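Local coordinates for protein putative esterase (Sulfolobus solfataricus P2, PDB 2RAU) that probably acts as a lipase or esterase of the alpha/beta-hydrolase clan and binds calcium ions, at residues 19-24 / 89-94; 40-45 / 138-143; 129-134 / 167-172; 145-150 / 348-353. All coordinates share one frame; numbering follows the deposited sequence. Where two conformers were deposited one is given.

Contact 1: residues 19-24 / 89-94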
loop_
_atom_site.group_PDB
_atom_site.type_symbol
_atom_site.label_atom_id
_atom_site.label_comp_id
_atom_site.label_asym_id
_atom_site.label_seq_id
_atom_site.Cartn_x
_atom_site.Cartn_y
_atom_site.Cartn_z
ATOM N N ASP A 19 19.788 7.755 -7.975
ATOM C CA ASP A 19 20.815 6.798 -8.398
ATOM C C ASP A 19 21.779 6.293 -7.296
ATOM O O ASP A 19 22.651 5.463 -7.564
ATOM C CB ASP A 19 21.594 7.331 -9.599
ATOM C CG ASP A 19 22.340 8.575 -9.296
ATOM O OD1 ASP A 19 22.677 8.827 -8.112
ATOM O OD2 ASP A 19 22.564 9.336 -10.263
ATOM N N GLN A 20 21.625 6.794 -6.071
ATOM C CA GLN A 20 22.318 6.213 -4.934
ATOM C C GLN A 20 21.588 4.996 -4.368
ATOM O O GLN A 20 22.106 4.277 -3.480
ATOM C CB GLN A 20 22.521 7.288 -3.858
ATOM C CG GLN A 20 23.653 8.300 -4.275
ATOM C CD GLN A 20 24.893 7.571 -4.956
ATOM O OE1 GLN A 20 24.986 7.488 -6.203
ATOM N NE2 GLN A 20 25.797 7.005 -4.131
ATOM N N LEU A 21 20.377 4.786 -4.850
ATOM C CA LEU A 21 19.530 3.676 -4.396
ATOM C C LEU A 21 19.427 2.603 -5.457
ATOM O O LEU A 21 19.328 2.887 -6.661
ATOM C CB LEU A 21 18.130 4.153 -4.027
ATOM C CG LEU A 21 18.033 5.151 -2.886
ATOM C CD1 LEU A 21 16.572 5.547 -2.706
ATOM C CD2 LEU A 21 18.669 4.598 -1.607
ATOM N N ILE A 22 19.474 1.341 -5.045
ATOM C CA ILE A 22 19.359 0.274 -6.031
ATOM C C ILE A 22 18.204 -0.669 -5.653
ATOM O O ILE A 22 17.834 -0.810 -4.477
ATOM C CB ILE A 22 20.742 -0.435 -6.324
ATOM C CG1 ILE A 22 21.119 -1.345 -5.184
ATOM C CG2 ILE A 22 21.887 0.614 -6.653
ATOM C CD1 ILE A 22 20.548 -2.745 -5.305
ATOM N N GLU A 23 17.602 -1.247 -6.686
ATOM C CA GLU A 23 16.464 -2.145 -6.566
ATOM C C GLU A 23 16.781 -3.560 -7.055
ATOM O O GLU A 23 17.458 -3.753 -8.040
ATOM C CB GLU A 23 15.320 -1.557 -7.393
ATOM C CG GLU A 23 13.982 -2.234 -7.225
ATOM C CD GLU A 23 12.884 -1.681 -8.124
ATOM O OE1 GLU A 23 13.182 -1.057 -9.183
ATOM O OE2 GLU A 23 11.708 -1.903 -7.783
ATOM N N ASN A 24 16.274 -4.545 -6.315
ATOM C CA ASN A 24 16.260 -5.932 -6.716
ATOM C C ASN A 24 14.808 -6.390 -6.694
ATOM O O ASN A 24 14.043 -5.962 -5.853
ATOM C CB ASN A 24 17.141 -6.764 -5.799
ATOM C CG ASN A 24 18.620 -6.493 -6.056
ATOM O OD1 ASN A 24 19.175 -7.039 -6.971
ATOM N ND2 ASN A 24 19.210 -5.549 -5.320
ATOM N N LEU A 89 13.633 5.646 3.837
ATOM C CA LEU A 89 14.266 4.698 4.762
ATOM C C LEU A 89 15.498 4.045 4.140
ATOM O O LEU A 89 16.479 3.849 4.831
ATOM C CB LEU A 89 13.266 3.681 5.315
ATOM C CG LEU A 89 12.145 4.201 6.190
ATOM C CD1 LEU A 89 11.269 3.001 6.545
ATOM C CD2 LEU A 89 12.710 4.936 7.425
ATOM N N ALA A 90 15.456 3.721 2.846
ATOM C CA ALA A 90 16.641 3.158 2.182
ATOM C C ALA A 90 17.801 4.169 2.168
ATOM O O ALA A 90 18.952 3.800 2.413
ATOM C CB ALA A 90 16.298 2.668 0.779
ATOM N N ARG A 91 17.519 5.453 1.895
ATOM C CA ARG A 91 18.563 6.484 1.918
ATOM C C ARG A 91 19.182 6.636 3.277
ATOM O O ARG A 91 20.327 7.008 3.404
ATOM C CB ARG A 91 17.997 7.868 1.501
ATOM C CG ARG A 91 17.886 8.048 0.014
ATOM C CD ARG A 91 19.263 8.140 -0.717
ATOM N NE ARG A 91 19.975 9.348 -0.371
ATOM C CZ ARG A 91 19.706 10.558 -0.863
ATOM N NH1 ARG A 91 18.749 10.744 -1.763
ATOM N NH2 ARG A 91 20.411 11.594 -0.452
ATOM N N ASN A 92 18.404 6.326 4.302
ATOM C CA ASN A 92 18.840 6.414 5.684
ATOM C C ASN A 92 19.365 5.093 6.280
ATOM O O ASN A 92 19.523 4.965 7.497
ATOM C CB ASN A 92 17.703 7.059 6.478
ATOM C CG ASN A 92 17.634 8.569 6.212
ATOM O OD1 ASN A 92 18.445 9.283 6.748
ATOM N ND2 ASN A 92 16.726 9.033 5.346
ATOM N N GLY A 93 19.685 4.148 5.398
ATOM C CA GLY A 93 20.488 2.980 5.721
ATOM C C GLY A 93 19.801 1.646 5.891
ATOM O O GLY A 93 20.467 0.650 6.145
ATOM N N PHE A 94 18.482 1.612 5.738
ATOM C CA PHE A 94 17.714 0.393 5.902
ATOM C C PHE A 94 17.589 -0.410 4.613
ATOM O O PHE A 94 17.570 0.146 3.506
ATOM C CB PHE A 94 16.319 0.679 6.450
ATOM C CG PHE A 94 16.295 1.030 7.906
ATOM C CD1 PHE A 94 16.492 2.343 8.320
ATOM C CD2 PHE A 94 16.082 0.053 8.865
ATOM C CE1 PHE A 94 16.499 2.651 9.656
ATOM C CE2 PHE A 94 16.074 0.352 10.199
ATOM C CZ PHE A 94 16.274 1.642 10.611
#

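Contact 2: residues 40-45 / 138-143. With CA (calcium ion), chain C.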
loop_
_atom_site.group_PDB
_atom_site.type_symbol
_atom_site.label_atom_id
_atom_site.label_comp_id
_atom_site.label_asym_id
_atom_site.label_seq_id
_atom_site.Cartn_x
_atom_site.Cartn_y
_atom_site.Cartn_z
ATOM N N LEU A 40 8.581 -9.455 -5.020
ATOM C CA LEU A 40 9.196 -8.830 -3.882
ATOM C C LEU A 40 10.246 -7.849 -4.357
ATOM O O LEU A 40 11.037 -8.197 -5.230
ATOM C CB LEU A 40 9.882 -9.908 -3.043
ATOM C CG LEU A 40 10.753 -9.568 -1.869
ATOM C CD1 LEU A 40 9.875 -8.711 -1.004
ATOM C CD2 LEU A 40 11.143 -10.887 -1.169
ATOM N N HIS A 41 10.212 -6.618 -3.837
ATOM C CA HIS A 41 11.215 -5.596 -4.168
ATOM C C HIS A 41 12.049 -5.331 -2.962
ATOM O O HIS A 41 11.551 -5.272 -1.883
ATOM C CB HIS A 41 10.574 -4.250 -4.578
ATOM C CG HIS A 41 9.640 -4.345 -5.758
ATOM N ND1 HIS A 41 9.816 -3.604 -6.911
ATOM C CD2 HIS A 41 8.507 -5.059 -5.939
ATOM C CE1 HIS A 41 8.853 -3.901 -7.769
ATOM N NE2 HIS A 41 8.031 -4.768 -7.199
ATOM N N LYS A 42 13.344 -5.166 -3.171
ATOM C CA LYS A 42 14.258 -4.714 -2.137
ATOM C C LYS A 42 14.885 -3.400 -2.624
ATOM O O LYS A 42 15.268 -3.272 -3.803
ATOM C CB LYS A 42 15.377 -5.737 -1.899
ATOM C CG LYS A 42 16.352 -5.373 -0.771
ATOM C CD LYS A 42 17.496 -6.332 -0.717
ATOM C CE LYS A 42 18.461 -6.025 0.405
ATOM N NZ LYS A 42 19.484 -7.074 0.444
ATOM N N VAL A 43 14.967 -2.429 -1.723
ATOM C CA VAL A 43 15.675 -1.184 -2.001
ATOM C C VAL A 43 16.723 -0.945 -0.917
ATOM O O VAL A 43 16.450 -1.073 0.261
ATOM C CB VAL A 43 14.703 0.027 -2.091
ATOM C CG1 VAL A 43 15.440 1.390 -2.372
ATOM C CG2 VAL A 43 13.580 -0.262 -3.151
ATOM N N ASN A 44 17.920 -0.571 -1.351
ATOM C CA ASN A 44 19.003 -0.217 -0.445
ATOM C C ASN A 44 19.948 0.744 -1.128
ATOM O O ASN A 44 19.943 0.892 -2.340
ATOM C CB ASN A 44 19.757 -1.450 0.116
ATOM C CG ASN A 44 20.309 -2.392 -0.964
ATOM O OD1 ASN A 44 19.684 -3.377 -1.295
ATOM N ND2 ASN A 44 21.455 -2.089 -1.487
ATOM N N LEU A 45 20.779 1.366 -0.321
ATOM C CA LEU A 45 21.856 2.203 -0.784
ATOM C C LEU A 45 22.894 1.371 -1.499
ATOM O O LEU A 45 23.101 0.205 -1.155
ATOM C CB LEU A 45 22.555 2.825 0.424
ATOM C CG LEU A 45 22.086 4.113 1.028
ATOM C CD1 LEU A 45 22.928 4.374 2.269
ATOM C CD2 LEU A 45 22.226 5.287 0.043
ATOM N N LYS A 138 14.199 -12.829 5.830
ATOM C CA LYS A 138 15.018 -13.254 6.953
ATOM C C LYS A 138 16.371 -13.766 6.477
ATOM O O LYS A 138 17.418 -13.439 7.062
ATOM C CB LYS A 138 14.306 -14.320 7.779
ATOM C CG LYS A 138 13.095 -13.860 8.535
ATOM C CD LYS A 138 12.678 -15.000 9.469
ATOM C CE LYS A 138 11.482 -14.641 10.251
ATOM N NZ LYS A 138 11.370 -15.502 11.449
ATOM N N ARG A 139 16.355 -14.575 5.422
ATOM C CA ARG A 139 17.564 -15.101 4.859
ATOM C C ARG A 139 18.366 -14.036 4.106
ATOM O O ARG A 139 19.601 -13.971 4.237
ATOM C CB ARG A 139 17.256 -16.287 3.936
ATOM C CG ARG A 139 18.524 -16.979 3.478
ATOM C CD ARG A 139 18.249 -18.188 2.632
ATOM N NE ARG A 139 19.485 -18.941 2.442
ATOM C CZ ARG A 139 19.825 -19.577 1.327
ATOM N NH1 ARG A 139 19.059 -19.510 0.241
ATOM N NH2 ARG A 139 20.958 -20.237 1.272
ATOM N N ASP A 140 17.698 -13.238 3.291
ATOM C CA ASP A 140 18.378 -12.179 2.572
ATOM C C ASP A 140 19.054 -11.095 3.461
ATOM O O ASP A 140 20.168 -10.684 3.189
ATOM C CB ASP A 140 17.401 -11.496 1.642
ATOM C CG ASP A 140 18.081 -10.495 0.709
ATOM O OD1 ASP A 140 18.832 -10.968 -0.159
ATOM O OD2 ASP A 140 17.870 -9.275 0.854
ATOM N N SER A 141 18.350 -10.645 4.496
ATOM C CA SER A 141 18.808 -9.583 5.388
ATOM C C SER A 141 19.582 -10.078 6.585
ATOM O O SER A 141 20.285 -9.322 7.266
ATOM C CB SER A 141 17.594 -8.882 5.931
ATOM O OG SER A 141 16.887 -9.704 6.800
ATOM N N GLY A 142 19.436 -11.361 6.883
ATOM C CA GLY A 142 19.997 -11.907 8.073
ATOM C C GLY A 142 19.260 -11.621 9.360
ATOM O O GLY A 142 19.745 -12.001 10.375
ATOM N N GLN A 143 18.075 -11.024 9.345
ATOM C CA GLN A 143 17.355 -10.690 10.560
ATOM C C GLN A 143 16.466 -11.866 10.957
ATOM O O GLN A 143 15.902 -12.508 10.102
ATOM C CB GLN A 143 16.543 -9.435 10.288
ATOM C CG GLN A 143 17.377 -8.158 10.068
ATOM C CD GLN A 143 18.145 -7.794 11.309
ATOM O OE1 GLN A 143 17.583 -7.714 12.385
ATOM N NE2 GLN A 143 19.433 -7.658 11.175
HETATM CA CA CA C . 20.482 -13.582 11.995
HETATM O O HOH W 1 21.092 -7.953 2.690
HETATM O O HOH W 2 20.083 -9.185 -1.876
HETATM O O HOH W 3 21.815 -14.479 13.926
HETATM O O HOH W 4 20.125 -15.297 9.999
#

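Contact 3: residues 129-134 / 167-172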
loop_
_atom_site.group_PDB
_atom_site.type_symbol
_atom_site.label_atom_id
_atom_site.label_comp_id
_atom_site.label_asym_id
_atom_site.label_seq_id
_atom_site.Cartn_x
_atom_site.Cartn_y
_atom_site.Cartn_z
ATOM N N ASP A 129 1.148 -15.385 1.273
ATOM C CA ASP A 129 2.033 -14.674 0.386
ATOM C C ASP A 129 2.972 -13.777 1.191
ATOM O O ASP A 129 4.163 -13.703 0.904
ATOM C CB ASP A 129 1.231 -13.818 -0.595
ATOM C CG ASP A 129 0.432 -14.645 -1.607
ATOM O OD1 ASP A 129 0.708 -15.822 -1.740
ATOM O OD2 ASP A 129 -0.469 -14.097 -2.299
ATOM N N ILE A 130 2.435 -13.046 2.172
ATOM C CA ILE A 130 3.279 -12.259 3.043
ATOM C C ILE A 130 4.327 -13.177 3.763
ATOM O O ILE A 130 5.496 -12.799 3.900
ATOM C CB ILE A 130 2.440 -11.456 4.060
ATOM C CG1 ILE A 130 1.492 -10.458 3.314
ATOM C CG2 ILE A 130 3.358 -10.680 4.998
ATOM C CD1 ILE A 130 0.364 -9.824 4.226
ATOM N N LYS A 131 3.896 -14.345 4.245
ATOM C CA LYS A 131 4.797 -15.304 4.880
ATOM C C LYS A 131 5.993 -15.729 3.988
ATOM O O LYS A 131 7.151 -15.800 4.454
ATOM C CB LYS A 131 4.021 -16.532 5.405
ATOM C CG LYS A 131 4.893 -17.674 5.976
ATOM C CD LYS A 131 5.891 -17.319 7.092
ATOM C CE LYS A 131 5.438 -17.685 8.473
ATOM N NZ LYS A 131 6.503 -17.424 9.489
ATOM N N GLU A 132 5.718 -16.029 2.726
ATOM C CA GLU A 132 6.779 -16.353 1.778
ATOM C C GLU A 132 7.786 -15.219 1.649
ATOM O O GLU A 132 8.991 -15.466 1.515
ATOM C CB GLU A 132 6.203 -16.677 0.395
ATOM C CG GLU A 132 5.427 -17.930 0.241
ATOM C CD GLU A 132 6.185 -19.175 0.663
ATOM O OE1 GLU A 132 7.391 -19.301 0.424
ATOM O OE2 GLU A 132 5.538 -20.012 1.278
ATOM N N VAL A 133 7.301 -13.980 1.615
ATOM C CA VAL A 133 8.185 -12.815 1.514
ATOM C C VAL A 133 9.023 -12.670 2.818
ATOM O O VAL A 133 10.228 -12.421 2.776
ATOM C CB VAL A 133 7.363 -11.554 1.207
ATOM C CG1 VAL A 133 8.103 -10.311 1.569
ATOM C CG2 VAL A 133 6.858 -11.578 -0.266
ATOM N N VAL A 134 8.378 -12.796 3.974
ATOM C CA VAL A 134 9.072 -12.673 5.255
ATOM C C VAL A 134 10.184 -13.715 5.407
ATOM O O VAL A 134 11.275 -13.387 5.849
ATOM C CB VAL A 134 8.061 -12.740 6.467
ATOM C CG1 VAL A 134 8.800 -12.946 7.809
ATOM C CG2 VAL A 134 7.126 -11.481 6.466
ATOM N N LYS A 167 5.549 -13.603 17.275
ATOM C CA LYS A 167 6.542 -14.129 18.175
ATOM C C LYS A 167 7.794 -14.520 17.438
ATOM O O LYS A 167 8.860 -14.192 17.895
ATOM C CB LYS A 167 6.000 -15.305 18.990
ATOM C CG LYS A 167 4.853 -14.864 19.895
ATOM C CD LYS A 167 4.211 -16.026 20.661
ATOM C CE LYS A 167 3.092 -15.546 21.596
ATOM N NZ LYS A 167 2.477 -16.717 22.310
ATOM N N ASN A 168 7.680 -15.133 16.266
ATOM C CA ASN A 168 8.886 -15.498 15.533
ATOM C C ASN A 168 9.341 -14.620 14.383
ATOM O O ASN A 168 10.488 -14.760 13.941
ATOM C CB ASN A 168 8.785 -16.917 15.014
ATOM C CG ASN A 168 8.997 -17.950 16.120
ATOM O OD1 ASN A 168 10.109 -18.077 16.787
ATOM N ND2 ASN A 168 7.928 -18.669 16.367
ATOM N N ASP A 169 8.465 -13.738 13.910
ATOM C CA ASP A 169 8.724 -12.928 12.715
ATOM C C ASP A 169 8.834 -11.400 12.879
ATOM O O ASP A 169 9.522 -10.780 12.084
ATOM C CB ASP A 169 7.614 -13.175 11.688
ATOM C CG ASP A 169 7.663 -14.558 11.065
ATOM O OD1 ASP A 169 8.654 -15.314 11.284
ATOM O OD2 ASP A 169 6.686 -14.875 10.322
ATOM N N ILE A 170 8.159 -10.798 13.869
ATOM C CA ILE A 170 7.949 -9.328 13.897
ATOM C C ILE A 170 8.426 -8.678 15.172
ATOM O O ILE A 170 8.021 -9.090 16.245
ATOM C CB ILE A 170 6.426 -8.982 13.749
ATOM C CG1 ILE A 170 5.792 -9.728 12.556
ATOM C CG2 ILE A 170 6.162 -7.420 13.650
ATOM C CD1 ILE A 170 6.470 -9.512 11.155
ATOM N N LYS A 171 9.276 -7.662 15.050
ATOM C CA LYS A 171 9.805 -7.005 16.218
ATOM C C LYS A 171 9.317 -5.560 16.372
ATOM O O LYS A 171 9.596 -4.909 17.375
ATOM C CB LYS A 171 11.333 -7.059 16.199
ATOM C CG LYS A 171 11.964 -6.309 15.074
ATOM C CD LYS A 171 13.464 -6.463 14.993
ATOM C CE LYS A 171 13.957 -5.918 13.676
ATOM N NZ LYS A 171 15.378 -6.202 13.407
ATOM N N GLY A 172 8.564 -5.063 15.388
ATOM C CA GLY A 172 8.039 -3.716 15.438
ATOM C C GLY A 172 6.995 -3.530 14.364
ATOM O O GLY A 172 7.114 -4.092 13.266
#

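Contact 4: residues 145-150 / 348-353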
loop_
_atom_site.group_PDB
_atom_site.type_symbol
_atom_site.label_atom_id
_atom_site.label_comp_id
_atom_site.label_asym_id
_atom_site.label_seq_id
_atom_site.Cartn_x
_atom_site.Cartn_y
_atom_site.Cartn_z
ATOM N N ARG A 145 13.905 -11.368 13.065
ATOM C CA ARG A 145 12.607 -10.708 13.095
ATOM C C ARG A 145 12.739 -9.397 12.344
ATOM O O ARG A 145 13.823 -8.821 12.255
ATOM C CB ARG A 145 12.139 -10.452 14.530
ATOM C CG ARG A 145 12.011 -11.711 15.399
ATOM C CD ARG A 145 11.747 -11.339 16.836
ATOM N NE ARG A 145 10.330 -11.218 17.161
ATOM C CZ ARG A 145 9.868 -10.617 18.259
ATOM N NH1 ARG A 145 10.700 -10.044 19.121
ATOM N NH2 ARG A 145 8.572 -10.581 18.499
ATOM N N ILE A 146 11.626 -8.927 11.809
ATOM C CA ILE A 146 11.629 -7.710 11.002
ATOM C C ILE A 146 10.664 -6.622 11.510
ATOM O O ILE A 146 9.785 -6.853 12.360
ATOM C CB ILE A 146 11.325 -8.043 9.514
ATOM C CG1 ILE A 146 9.863 -8.446 9.335
ATOM C CG2 ILE A 146 12.240 -9.183 8.914
ATOM C CD1 ILE A 146 9.489 -8.657 7.876
ATOM N N TYR A 147 10.882 -5.413 10.981
ATOM C CA TYR A 147 9.960 -4.308 11.137
ATOM C C TYR A 147 8.944 -4.453 10.028
ATOM O O TYR A 147 9.295 -4.645 8.868
ATOM C CB TYR A 147 10.664 -2.970 11.044
ATOM C CG TYR A 147 11.642 -2.720 12.139
ATOM C CD1 TYR A 147 11.206 -2.511 13.425
ATOM C CD2 TYR A 147 12.998 -2.691 11.890
ATOM C CE1 TYR A 147 12.082 -2.286 14.433
ATOM C CE2 TYR A 147 13.885 -2.458 12.885
ATOM C CZ TYR A 147 13.427 -2.251 14.177
ATOM O OH TYR A 147 14.306 -2.003 15.217
ATOM N N LEU A 148 7.674 -4.386 10.395
ATOM C CA LEU A 148 6.594 -4.567 9.434
ATOM C C LEU A 148 5.723 -3.301 9.425
ATOM O O LEU A 148 5.149 -2.908 10.443
ATOM C CB LEU A 148 5.725 -5.765 9.815
ATOM C CG LEU A 148 4.600 -6.142 8.850
ATOM C CD1 LEU A 148 5.210 -6.487 7.517
ATOM C CD2 LEU A 148 3.789 -7.282 9.406
ATOM N N ALA A 149 5.608 -2.704 8.249
ATOM C CA ALA A 149 4.833 -1.489 8.050
ATOM C C ALA A 149 3.721 -1.813 7.110
ATOM O O ALA A 149 3.832 -2.716 6.258
ATOM C CB ALA A 149 5.708 -0.369 7.499
ATOM N N GLY A 150 2.647 -1.053 7.220
ATOM C CA GLY A 150 1.469 -1.227 6.403
ATOM C C GLY A 150 0.777 0.083 6.082
ATOM O O GLY A 150 0.611 0.923 6.965
ATOM N N LYS A 348 12.992 8.135 13.191
ATOM C CA LYS A 348 13.375 8.422 14.555
ATOM C C LYS A 348 12.862 7.319 15.475
ATOM O O LYS A 348 13.558 6.886 16.408
ATOM C CB LYS A 348 12.833 9.787 14.966
ATOM C CG LYS A 348 13.126 10.163 16.377
ATOM C CD LYS A 348 12.539 11.542 16.694
ATOM N N TRP A 349 11.624 6.891 15.245
ATOM C CA TRP A 349 11.048 5.797 16.016
ATOM C C TRP A 349 11.889 4.527 15.858
ATOM O O TRP A 349 12.184 3.862 16.854
ATOM C CB TRP A 349 9.608 5.539 15.572
ATOM C CG TRP A 349 8.954 4.451 16.330
ATOM C CD1 TRP A 349 8.347 4.552 17.522
ATOM C CD2 TRP A 349 8.857 3.079 15.935
ATOM N NE1 TRP A 349 7.863 3.333 17.908
ATOM C CE2 TRP A 349 8.142 2.411 16.932
ATOM C CE3 TRP A 349 9.248 2.371 14.797
ATOM C CZ2 TRP A 349 7.856 1.030 16.864
ATOM C CZ3 TRP A 349 8.978 0.994 14.731
ATOM C CH2 TRP A 349 8.267 0.353 15.746
ATOM N N LEU A 350 12.255 4.178 14.620
ATOM C CA LEU A 350 13.139 3.034 14.379
ATOM C C LEU A 350 14.478 3.153 15.126
ATOM O O LEU A 350 14.982 2.162 15.642
ATOM C CB LEU A 350 13.408 2.812 12.889
ATOM C CG LEU A 350 12.246 2.315 12.053
ATOM C CD1 LEU A 350 12.511 2.543 10.541
ATOM C CD2 LEU A 350 11.911 0.856 12.397
ATOM N N SER A 351 15.042 4.359 15.194
ATOM C CA SER A 351 16.326 4.572 15.863
ATOM C C SER A 351 16.201 4.347 17.375
ATOM O O SER A 351 17.181 4.032 18.047
ATOM C CB SER A 351 16.828 5.988 15.582
ATOM O OG SER A 351 16.203 6.954 16.430
ATOM N N GLN A 352 14.989 4.530 17.901
ATOM C CA GLN A 352 14.699 4.320 19.317
ATOM C C GLN A 352 14.540 2.868 19.667
ATOM O O GLN A 352 14.543 2.517 20.845
ATOM C CB GLN A 352 13.428 5.058 19.717
ATOM C CG GLN A 352 13.633 6.536 19.732
ATOM C CD GLN A 352 12.347 7.373 19.770
ATOM O OE1 GLN A 352 11.218 6.881 19.596
ATOM N NE2 GLN A 352 12.534 8.655 19.979
ATOM N N GLN A 353 14.371 2.018 18.659
ATOM C CA GLN A 353 14.213 0.606 18.902
ATOM C C GLN A 353 15.591 -0.063 18.987
ATOM O O GLN A 353 15.695 -1.108 19.602
ATOM C CB GLN A 353 13.387 -0.067 17.799
ATOM C CG GLN A 353 12.109 0.605 17.451
ATOM C CD GLN A 353 11.197 0.816 18.626
ATOM O OE1 GLN A 353 10.811 -0.137 19.295
ATOM N NE2 GLN A 353 10.804 2.065 18.861
#

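Contact 1: residues 19-24 / 89-94
Leu21 reaches from strand 21-29 to the last turn of helix 85-91, joining an antiparallel strand of the alpha/beta-hydrolase sheet to that helix. The tight part is small and carried by carbon atoms: a leucine methyl, an alanine CB and the arginine methylenes. Leu21 CD2 lies 3.9 Å from Ala90 CB and meets the flank of the next residue as well, 3.7 Å from Arg91 CD. Its CG is anti to the carbonyl carbon (chi1 -62°), which sends the isobutyl group out from the strand and spreads both methyls against the helix. The methylene chain of Arg91 crosses it at about a right angle, and Leu21 CD1 touches Arg91 CG at 3.9 Å. Val43 of strand 37-45 covers Ala90 from the sheet side, while Ile15 and Leu45 pack on Leu21.

The other half is looser. Arg91 is bent at chi2 and chi3, so its aliphatic part stays beside Leu21 while the guanidinium turns off to a cation-pi contact with Tyr81, at the partly exposed margin. No hydrogen bond links the two segments here. Just beyond, the helix ends in a Schellman motif with Gly93 at C-prime; the positive phi of 104° there would bring a side chain up against the preceding carbonyl oxygen. Phe94 N returns to Leu89 O at 3.1 Å, and Gly93 N to Ala90 O at the same length.

Contact 2: residues 40-45 / 138-143
Lys42 NZ donates to Asp140 OD2 at 2.8 Å, a salt bridge that is the one direct contact between residues 40-45 and 138-143. The ammonium arrives on the syn side of the oxygen, 24° out of the carboxylate plane. The two side chains meet from opposite directions: Lys42 is stretched along its whole length, its CG anti to the backbone N (chi1 -177°), and Asp140 likewise holds CG anti to N. Lys42 CE passes 3.3 Å from the same oxygen.

Two waters also accept from the ammonium. One, 2.9 Å from Lys42 NZ, donates to the backbone Asp140 O; another bridges Lys42 NZ to Asp140 OD1, standing 2.8 Å from that oxygen. Both carboxylate oxygens are thereby engaged in this partly exposed contact. Tyr97 OH is a further hydrogen-bond partner of Asp140 OD2, and its residue also packs against Lys42 and Ser141.

Farther out the helix gives way to an ST turn, in which Gln143 N donates to Ser141 OG at 3.1 Å. Gly142 then has positive phi and presents its carbonyl to a calcium ion, with Gly142 O 2.4 Å from the metal; two waters and Glu144 also bind it. Strand 94-100, neighbour of 37-45 in the sheet, brings Tyr97 to the pair, and the salt bridge joins the C-terminal end of helix 123-141 to strand 37-45 beside it.

Contact 3: residues 129-134 / 167-172
Val134 and Asp169 mark the nearest backbone approach, with Val134 CA 7.5 Å from Asp169 CA. Residues 129-134 are regular helix, Val134 N bonding to Ile130 O, whereas 167-169 are the kinked end of helix 153-169, and Ile170 already leaves helical geometry to enter strand 170-176.

Asp169 carries the contact. Its OD2 receives Lys131 NZ at 2.7 Å through the syn lone pair, and the two side chains cross at about a right angle. Lys131 leaves its helix with CG anti to the backbone N, then bends at chi2 (55°) and chi3, which brings the ammonium round to the carboxylate. Beside this charged pair Val134 CG1 lies 3.8 Å from Asp169 CG, a methyl set against the carboxylate carbon. The buried group has further partners: Tyr161 OH hydrogen-bonds to OD2 and Lys138 NZ forms a salt bridge with OD1, so both oxygens are engaged and the negative charge is probably well stabilised. An alanine at this position is likely to leave the ammonium groups of Lys131 and Lys138 without their shared counter-charge and Tyr161 without its acceptor.

Tyr165 lends Lys131 a cation-pi contact, while Ile146 and Leu54 pack on Val134. The two helices flank strand 146-151 in sequence, and their association over one face of the parallel strands is that of the layered alpha/beta-hydrolase fold.

Contact 4: residues 145-150 / 348-353
Leu350 CD2 sits squarely over the face of the Tyr147 ring, a CH-pi contact 3.5 Å from the ring centroid and only 8° off its normal. The methyl is almost equally far from all six ring carbons, beginning with Tyr147 CD1 at 3.6 Å, and the two side chains run antiparallel past one another. Tyr147 holds CG anti to the carbonyl carbon, which leads the ring out from the strand to the helix. Its far end reaches the next turn, where Tyr147 OH lies 3.4 Å from Gln353 CB. Ring and amide planes of Tyr147 and Gln353 stand 88° apart.

That amide is held within its own helix: Gln353 NE2 donates to Trp349 O at 3.0 Å, coming from above the carbonyl plane, and the same nitrogen lies 3.2 Å above one face of the Trp349 indole, toward its rim. The indole in turn approaches the tyrosine obliquely, Trp349 CZ3 being 4.4 Å from Tyr147 CD1. Replacing Tyr147 by an alanine would probably open a gap beneath the Leu350 methyl and strip Gln353 of its phenol neighbour.

Strand 146-151 and C-terminal helix 338-353 run nearly antiparallel, their short axes at 154° and 11.8 Å apart. The strand lies between 52-56 and 170-176 in the sheet; Ile174 of the latter touches Trp349, while Ile146 turns to helix 123-141.

All four contacts lie on elements of, or packed against, one mixed sheet. Contacts 1 and 2 share neighbouring antiparallel strands and touch, Ala90 CB packing 3.5 Å from Val43 CG1. Contacts 2 and 3 both use helix 123-141 and meet where Leu40 CD1 packs 3.5 Å from Val133 CG1. Contact 3 runs into contact 4 through parallel-strand bonding, Lys171 N to Ile146 O at 2.9 Å, and Leu350 extends contact 4 to Phe94 of contact 1. The calcium ion bound by Gly142 in contact 2 lies about 12 Å from the side chain of Asp169. The strand of contact 4 leads into a probable nucleophile elbow, Gly150 lying two residues before Ser152, the likely nucleophile of a putative triad with His329 and Asp177.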